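Local coordinates for protein endo-b-1,4-glucanase (Nasutitermes takasagoensis, PDB 1KS8) that probably hydrolyses internal beta-1,4-glucosidic linkages in cellulose and related beta-glucans, as a family 9 glycoside hydrolase with an (alpha/alpha)6 fold, at residues 221-224 against 225-229; 230-233 against 234-238; 330-333 against 334-338. All coordinates share one frame; numbering follows the deposited sequence.

Contact 1: residues 221-224 against 225-229; sequences WLYR and ATNDN
At the C-terminal end of helix 212-226 and the short turn into helix 229-241, Thr226 OG1 bonds back to Leu222 O in the last helical turn, while the ring of Tyr223 lies along Asp228 and Asn229. Asn227 leaves the helix with a positive phi, and its N still donates to Tyr223 O at 2.7 Å. The same oxygen receives a longer bond from Thr226 N, which comes from above the carbonyl plane. Thr226 holds OG1 between its own backbone N and carbonyl carbon (chi1 64°), and this directs Thr226 OG1 back to Leu222 O at 2.7 Å, from above that carbonyl plane. Thr226 OG1 also accepts from Asp228 N at 3.1 Å, so it is a donor into the ending helix and an acceptor in an ST turn. Asp228 in turn is the N-cap of the next helix, its OD1 taking the N-H of Thr230.

The ring of Tyr223 runs alongside the turn. With CG anti to the backbone N (chi1 171°), it presents one edge to the chain: near the ring plane, Tyr223 CD1 meets Asp228 O at 3.3 Å, and Tyr223 CE1 lies 3.4 Å from Asn229 ND2. The side chains of Tyr223 and Asn229 run alongside each other, ring and amide planes turned 44° apart. Beyond the ring, a single water gathers three polar groups. The water lies 3.1 Å from Tyr223 OH, accepts from Asn229 ND2 at 2.7 Å, and takes a weak bond from Asn227 ND2.

The turn is therefore held in two ways: the threonine hydroxyl bridges backbone to backbone, while the phenol and two amides share a water among partly exposed and exposed side chains.

Contact 2: residues 230-233 against 234-238; sequences TYLN and TAESL
Leu232 and Glu236, one turn apart on helix 229-241, lie side by side and point the same way. The glutamate leaves the helix with CG beside its backbone N and anti to the carbonyl carbon (chi1 -64°), which carries the extended chain back alongside Leu232. Glu236 CB sits 3.6 Å from Leu232 O. Glu236 CG comes within 3.4 Å of Leu232 O and 4.0 Å of Leu232 CD1, so both methylenes lie against the carbonyl oxygen, and CG also meets the leucine side chain. Glu236 CD still touches Leu232 CD1, and Glu236 OE1 passes 3.9 Å from Leu232 CG before ending on a water that donates to it at 2.6 Å. That water also takes a weak bond from Asn233 ND2. The other oxygen, Glu236 OE2, forms a salt bridge with Lys270 and a hydrogen bond with Tyr273 OH, surroundings that would tend to lower the pKa of the carboxylate.

Hydroxyls serve the same helix differently. Ser237 OG, placed beside its backbone N, donates to Asn233 O at 2.7 Å; Ser237 N reaches that oxygen from the opposite face of the carbonyl plane, so one acceptor carries two bonds. Thr234 OG1 and Thr230 OG1 instead share a second water, 2.7 Å from Thr234 OG1.

Asn233 and Ser237 lie on the exposed surface. Ala235 packs on Ala219 of helix 212-226, Thr234 touches Phe185 of helix 171-190, and Leu232 and Glu236 lean on Thr268 at the end of helix 257-268.

Contact 3: residues 330-333 against 334-338; sequences FAQT and QIDYA
Residues 330-333 and 334-338 form consecutive turns of helix 324-341, with Ile335 N bonded to Ala331 O in the carbonyl plane and Asp336 N to Gln332 O at 2.7 Å. The bonding is less even at Gln334, whose N divides weak bonds between Phe330 O and Ala331 O.

The hydroxyl of Thr333 links Phe330 and Gln334. A chi1 of 66° turns Thr333 OG1 back along the helix, and it donates to Phe330 O at 2.6 Å on a lone pair in the carbonyl plane. Thr333 OG1 also lies over the centre of the Phe330 ring, 4.1 Å above its plane. Gln334 NE2 then donates to Thr333 OG1 at 3.2 Å, close to the amide plane. Bent at chi2, the Gln334 side chain crosses that of Phe330 at a slant, with Gln334 NE2 3.7 Å from Phe330 CE2 and the ring and amide planes only 12° apart. Gln334 NE2 also bonds Gly294 O, and Gln334 OE1 accepts from Leu296 N, so the buried amide is satisfied at both ends.

Gln332 CG touches Asp336 OD2 at 3.4 Å, and Tyr5 OH is hydrogen-bonded to both Gln332 OE1 and Asp336 OD1.

Ile335 and Ala331 pack on helices 415-430 and 303-319 respectively, the helix-against-helix packing of an (alpha/alpha)6 barrel.

In the fold
All three contacts are local, and none closes a long loop or nests within another; they follow in series along the chain. Contact 1 ends helix 212-226, which near its start carries Asp213 and Glu214, calcium ligands in a structure of this enzyme. Contact 2 lies in the following helix, 229-241, and the two meet as this helical hairpin folds back: Leu222 CD1 packs on Tyr231 CE1 at 3.4 Å, and Tyr223 CD1 lies against Leu232 CB, tying the two helices together. Contact 3 comes about a hundred residues later, in helix 324-341, packed against helices 303-319 and 415-430; its nearest atoms are about 17 Å from those of contact 1.

Contact 1: residues 221-224 against 225-229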
loop_
_atom_site.group_PDB
_atom_site.type_symbol
_atom_site.label_atom_id
_atom_site.label_comp_id
_atom_site.label_asym_id
_atom_site.label_seq_id
_atom_site.Cartn_x
_atom_site.Cartn_y
_atom_site.Cartn_z
ATOM N N TRP A 221 15.157 -3.290 -6.130
ATOM C CA TRP A 221 14.388 -2.429 -7.020
ATOM C C TRP A 221 15.287 -1.483 -7.807
ATOM O O TRP A 221 15.043 -1.225 -8.986
ATOM C CB TRP A 221 13.336 -1.639 -6.235
ATOM C CG TRP A 221 12.065 -2.414 -6.059
ATOM C CD1 TRP A 221 11.609 -3.008 -4.918
ATOM C CD2 TRP A 221 11.116 -2.726 -7.083
ATOM N NE1 TRP A 221 10.429 -3.676 -5.168
ATOM C CE2 TRP A 221 10.106 -3.518 -6.491
ATOM C CE3 TRP A 221 11.022 -2.416 -8.447
ATOM C CZ2 TRP A 221 9.014 -4.005 -7.218
ATOM C CZ3 TRP A 221 9.936 -2.899 -9.169
ATOM C CH2 TRP A 221 8.947 -3.686 -8.551
ATOM N N LEU A 222 16.331 -0.972 -7.162
ATOM C CA LEU A 222 17.255 -0.081 -7.851
ATOM C C LEU A 222 17.985 -0.833 -8.955
ATOM O O LEU A 222 18.243 -0.280 -10.019
ATOM C CB LEU A 222 18.250 0.528 -6.863
ATOM C CG LEU A 222 17.713 1.799 -6.197
ATOM C CD1 LEU A 222 18.590 2.184 -5.026
ATOM C CD2 LEU A 222 17.646 2.919 -7.230
ATOM N N TYR A 223 18.312 -2.098 -8.710
ATOM C CA TYR A 223 18.981 -2.886 -9.736
ATOM C C TYR A 223 18.039 -3.039 -10.927
ATOM O O TYR A 223 18.437 -2.866 -12.077
ATOM C CB TYR A 223 19.355 -4.272 -9.210
ATOM C CG TYR A 223 19.863 -5.194 -10.296
ATOM C CD1 TYR A 223 21.000 -4.871 -11.037
ATOM C CD2 TYR A 223 19.191 -6.378 -10.603
ATOM C CE1 TYR A 223 21.456 -5.703 -12.059
ATOM C CE2 TYR A 223 19.640 -7.218 -11.622
ATOM C CZ TYR A 223 20.771 -6.873 -12.345
ATOM O OH TYR A 223 21.214 -7.695 -13.356
ATOM N N ARG A 224 16.783 -3.362 -10.644
ATOM C CA ARG A 224 15.799 -3.540 -11.699
ATOM C C ARG A 224 15.607 -2.270 -12.525
ATOM O O ARG A 224 15.417 -2.334 -13.738
ATOM C CB ARG A 224 14.455 -3.966 -11.097
ATOM C CG ARG A 224 13.400 -4.304 -12.135
ATOM C CD ARG A 224 12.111 -4.785 -11.493
ATOM N NE ARG A 224 11.221 -5.370 -12.489
ATOM C CZ ARG A 224 10.148 -6.094 -12.198
ATOM N NH1 ARG A 224 9.822 -6.321 -10.931
ATOM N NH2 ARG A 224 9.415 -6.613 -13.174
ATOM N N ALA A 225 15.668 -1.120 -11.861
ATOM C CA ALA A 225 15.470 0.170 -12.517
ATOM C C ALA A 225 16.695 0.751 -13.217
ATOM O O ALA A 225 16.564 1.648 -14.053
ATOM C CB ALA A 225 14.944 1.179 -11.503
ATOM N N THR A 226 17.880 0.244 -12.891
ATOM C CA THR A 226 19.108 0.771 -13.481
ATOM C C THR A 226 19.959 -0.239 -14.240
ATOM O O THR A 226 20.730 0.138 -15.124
ATOM C CB THR A 226 20.006 1.382 -12.396
ATOM O OG1 THR A 226 20.413 0.350 -11.486
ATOM C CG2 THR A 226 19.258 2.464 -11.630
ATOM N N ASN A 227 19.822 -1.513 -13.887
ATOM C CA ASN A 227 20.603 -2.579 -14.506
ATOM C C ASN A 227 22.050 -2.410 -14.046
ATOM O O ASN A 227 22.978 -2.962 -14.639
ATOM C CB ASN A 227 20.530 -2.501 -16.035
ATOM C CG ASN A 227 21.105 -3.733 -16.711
ATOM O OD1 ASN A 227 21.353 -3.735 -17.919
ATOM N ND2 ASN A 227 21.310 -4.792 -15.937
ATOM N N ASP A 228 22.227 -1.637 -12.979
ATOM C CA ASP A 228 23.546 -1.383 -12.411
ATOM C C ASP A 228 23.864 -2.529 -11.454
ATOM O O ASP A 228 23.309 -2.601 -10.357
ATOM C CB ASP A 228 23.537 -0.057 -11.650
ATOM C CG ASP A 228 24.927 0.415 -11.283
ATOM O OD1 ASP A 228 25.781 -0.440 -10.967
ATOM O OD2 ASP A 228 25.160 1.642 -11.302
ATOM N N ASN A 229 24.759 -3.419 -11.872
ATOM C CA ASN A 229 25.138 -4.578 -11.069
ATOM C C ASN A 229 25.488 -4.292 -9.608
ATOM O O ASN A 229 25.304 -5.155 -8.751
ATOM C CB ASN A 229 26.303 -5.316 -11.738
ATOM C CG ASN A 229 25.884 -6.054 -12.999
ATOM O OD1 ASN A 229 26.723 -6.593 -13.723
ATOM N ND2 ASN A 229 24.582 -6.090 -13.264
HETATM O O HOH W 1 23.212 -6.681 -15.538
#

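Contact 2: residues 230-233 against 234-238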
loop_
_atom_site.group_PDB
_atom_site.type_symbol
_atom_site.label_atom_id
_atom_site.label_comp_id
_atom_site.label_asym_id
_atom_site.label_seq_id
_atom_site.Cartn_x
_atom_site.Cartn_y
_atom_site.Cartn_z
ATOM N N THR A 230 25.986 -3.095 -9.314
ATOM C CA THR A 230 26.348 -2.760 -7.937
ATOM C C THR A 230 25.174 -2.963 -6.977
ATOM O O THR A 230 25.353 -3.431 -5.851
ATOM C CB THR A 230 26.843 -1.299 -7.811
ATOM O OG1 THR A 230 27.277 -1.058 -6.467
ATOM C CG2 THR A 230 25.730 -0.321 -8.149
ATOM N N TYR A 231 23.974 -2.615 -7.430
ATOM C CA TYR A 231 22.782 -2.762 -6.605
ATOM C C TYR A 231 22.424 -4.227 -6.384
ATOM O O TYR A 231 21.990 -4.606 -5.298
ATOM C CB TYR A 231 21.607 -2.019 -7.243
ATOM C CG TYR A 231 21.730 -0.513 -7.162
ATOM C CD1 TYR A 231 21.770 0.139 -5.929
ATOM C CD2 TYR A 231 21.802 0.262 -8.317
ATOM C CE1 TYR A 231 21.873 1.528 -5.850
ATOM C CE2 TYR A 231 21.906 1.649 -8.249
ATOM C CZ TYR A 231 21.940 2.274 -7.016
ATOM O OH TYR A 231 22.030 3.646 -6.945
ATOM N N LEU A 232 22.607 -5.049 -7.413
ATOM C CA LEU A 232 22.309 -6.472 -7.290
ATOM C C LEU A 232 23.265 -7.113 -6.291
ATOM O O LEU A 232 22.853 -7.893 -5.432
ATOM C CB LEU A 232 22.439 -7.171 -8.643
ATOM C CG LEU A 232 22.212 -8.686 -8.611
ATOM C CD1 LEU A 232 20.818 -8.991 -8.078
ATOM C CD2 LEU A 232 22.388 -9.257 -10.007
ATOM N N ASN A 233 24.547 -6.777 -6.407
ATOM C CA ASN A 233 25.559 -7.316 -5.509
ATOM C C ASN A 233 25.243 -6.932 -4.072
ATOM O O ASN A 233 25.334 -7.759 -3.166
ATOM C CB ASN A 233 26.944 -6.797 -5.901
ATOM C CG ASN A 233 27.424 -7.363 -7.224
ATOM O OD1 ASN A 233 28.363 -6.844 -7.829
ATOM N ND2 ASN A 233 26.789 -8.441 -7.677
ATOM N N THR A 234 24.869 -5.674 -3.864
ATOM C CA THR A 234 24.524 -5.203 -2.531
ATOM C C THR A 234 23.289 -5.948 -2.024
ATOM O O THR A 234 23.268 -6.431 -0.895
ATOM C CB THR A 234 24.243 -3.684 -2.535
ATOM O OG1 THR A 234 25.449 -2.977 -2.854
ATOM C CG2 THR A 234 23.740 -3.230 -1.178
ATOM N N ALA A 235 22.268 -6.055 -2.867
ATOM C CA ALA A 235 21.044 -6.749 -2.481
ATOM C C ALA A 235 21.324 -8.177 -2.020
ATOM O O ALA A 235 20.879 -8.592 -0.949
ATOM C CB ALA A 235 20.062 -6.764 -3.645
ATOM N N GLU A 236 22.073 -8.924 -2.825
ATOM C CA GLU A 236 22.386 -10.309 -2.492
ATOM C C GLU A 236 23.343 -10.446 -1.315
ATOM O O GLU A 236 23.222 -11.378 -0.522
ATOM C CB GLU A 236 22.941 -11.034 -3.720
ATOM C CG GLU A 236 21.928 -11.141 -4.852
ATOM C CD GLU A 236 22.307 -12.177 -5.888
ATOM O OE1 GLU A 236 23.265 -11.942 -6.652
ATOM O OE2 GLU A 236 21.643 -13.233 -5.930
ATOM N N SER A 237 24.290 -9.521 -1.196
ATOM C CA SER A 237 25.236 -9.560 -0.087
ATOM C C SER A 237 24.496 -9.339 1.230
ATOM O O SER A 237 24.710 -10.062 2.200
ATOM C CB SER A 237 26.314 -8.486 -0.264
ATOM O OG SER A 237 27.149 -8.779 -1.372
ATOM N N LEU A 238 23.618 -8.338 1.258
ATOM C CA LEU A 238 22.857 -8.043 2.464
ATOM C C LEU A 238 21.851 -9.154 2.753
ATOM O O LEU A 238 21.594 -9.480 3.910
ATOM C CB LEU A 238 22.135 -6.695 2.326
ATOM C CG LEU A 238 22.978 -5.419 2.483
ATOM C CD1 LEU A 238 23.604 -5.397 3.864
ATOM C CD2 LEU A 238 24.063 -5.353 1.430
HETATM O O HOH W 2 25.410 -0.526 -4.029
HETATM O O HOH W 3 25.623 -10.876 -6.132
#

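Contact 3: residues 330-333 against 334-338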
loop_
_atom_site.group_PDB
_atom_site.type_symbol
_atom_site.label_atom_id
_atom_site.label_comp_id
_atom_site.label_asym_id
_atom_site.label_seq_id
_atom_site.Cartn_x
_atom_site.Cartn_y
_atom_site.Cartn_z
ATOM N N PHE A 330 -5.555 -20.634 -6.451
ATOM C CA PHE A 330 -5.688 -20.358 -5.029
ATOM C C PHE A 330 -5.758 -18.859 -4.776
ATOM O O PHE A 330 -6.557 -18.397 -3.962
ATOM C CB PHE A 330 -4.529 -20.950 -4.225
ATOM C CG PHE A 330 -4.806 -21.004 -2.749
ATOM C CD1 PHE A 330 -5.367 -22.141 -2.175
ATOM C CD2 PHE A 330 -4.587 -19.888 -1.950
ATOM C CE1 PHE A 330 -5.712 -22.160 -0.823
ATOM C CE2 PHE A 330 -4.928 -19.898 -0.600
ATOM C CZ PHE A 330 -5.493 -21.037 -0.036
ATOM N N ALA A 331 -4.914 -18.099 -5.464
ATOM C CA ALA A 331 -4.919 -16.650 -5.309
ATOM C C ALA A 331 -6.316 -16.125 -5.625
ATOM O O ALA A 331 -6.839 -15.262 -4.922
ATOM C CB ALA A 331 -3.903 -16.021 -6.244
ATOM N N GLN A 332 -6.924 -16.658 -6.682
ATOM C CA GLN A 332 -8.260 -16.233 -7.079
ATOM C C GLN A 332 -9.301 -16.526 -5.997
ATOM O O GLN A 332 -10.230 -15.740 -5.802
ATOM C CB GLN A 332 -8.675 -16.910 -8.392
ATOM C CG GLN A 332 -9.972 -16.355 -8.971
ATOM C CD GLN A 332 -10.458 -17.109 -10.198
ATOM O OE1 GLN A 332 -11.375 -16.661 -10.888
ATOM N NE2 GLN A 332 -9.855 -18.260 -10.469
ATOM N N THR A 333 -9.165 -17.645 -5.289
ATOM C CA THR A 333 -10.144 -17.952 -4.250
ATOM C C THR A 333 -10.106 -16.912 -3.133
ATOM O O THR A 333 -11.134 -16.601 -2.534
ATOM C CB THR A 333 -9.930 -19.349 -3.612
ATOM O OG1 THR A 333 -8.693 -19.372 -2.889
ATOM C CG2 THR A 333 -9.924 -20.432 -4.682
ATOM N N GLN A 334 -8.924 -16.374 -2.854
ATOM C CA GLN A 334 -8.794 -15.379 -1.797
ATOM C C GLN A 334 -9.415 -14.059 -2.225
ATOM O O GLN A 334 -10.150 -13.433 -1.459
ATOM C CB GLN A 334 -7.321 -15.200 -1.427
ATOM C CG GLN A 334 -6.692 -16.488 -0.918
ATOM C CD GLN A 334 -7.438 -17.060 0.276
ATOM O OE1 GLN A 334 -7.428 -16.482 1.359
ATOM N NE2 GLN A 334 -8.098 -18.196 0.077
ATOM N N ILE A 335 -9.127 -13.637 -3.451
ATOM C CA ILE A 335 -9.706 -12.405 -3.960
ATOM C C ILE A 335 -11.222 -12.594 -4.050
ATOM O O ILE A 335 -11.990 -11.714 -3.666
ATOM C CB ILE A 335 -9.135 -12.054 -5.352
ATOM C CG1 ILE A 335 -7.623 -11.816 -5.249
ATOM C CG2 ILE A 335 -9.839 -10.827 -5.919
ATOM C CD1 ILE A 335 -7.219 -10.732 -4.257
ATOM N N ASP A 336 -11.652 -13.755 -4.538
ATOM C CA ASP A 336 -13.079 -14.029 -4.659
ATOM C C ASP A 336 -13.792 -14.043 -3.309
ATOM O O ASP A 336 -14.978 -13.718 -3.230
ATOM C CB ASP A 336 -13.313 -15.348 -5.398
ATOM C CG ASP A 336 -13.048 -15.230 -6.887
ATOM O OD1 ASP A 336 -12.800 -14.100 -7.358
ATOM O OD2 ASP A 336 -13.091 -16.264 -7.590
ATOM N N TYR A 337 -13.088 -14.427 -2.249
ATOM C CA TYR A 337 -13.714 -14.412 -0.937
ATOM C C TYR A 337 -14.006 -12.952 -0.598
ATOM O O TYR A 337 -15.101 -12.617 -0.148
ATOM C CB TYR A 337 -12.803 -15.030 0.130
ATOM C CG TYR A 337 -13.428 -15.038 1.508
ATOM C CD1 TYR A 337 -13.547 -13.861 2.248
ATOM C CD2 TYR A 337 -13.940 -16.216 2.058
ATOM C CE1 TYR A 337 -14.158 -13.854 3.498
ATOM C CE2 TYR A 337 -14.555 -16.220 3.309
ATOM C CZ TYR A 337 -14.661 -15.035 4.022
ATOM O OH TYR A 337 -15.275 -15.021 5.253
ATOM N N ALA A 338 -13.027 -12.079 -0.829
ATOM C CA ALA A 338 -13.206 -10.662 -0.543
ATOM C C ALA A 338 -14.349 -10.067 -1.356
ATOM O O ALA A 338 -15.046 -9.163 -0.893
ATOM C CB ALA A 338 -11.916 -9.900 -0.834
#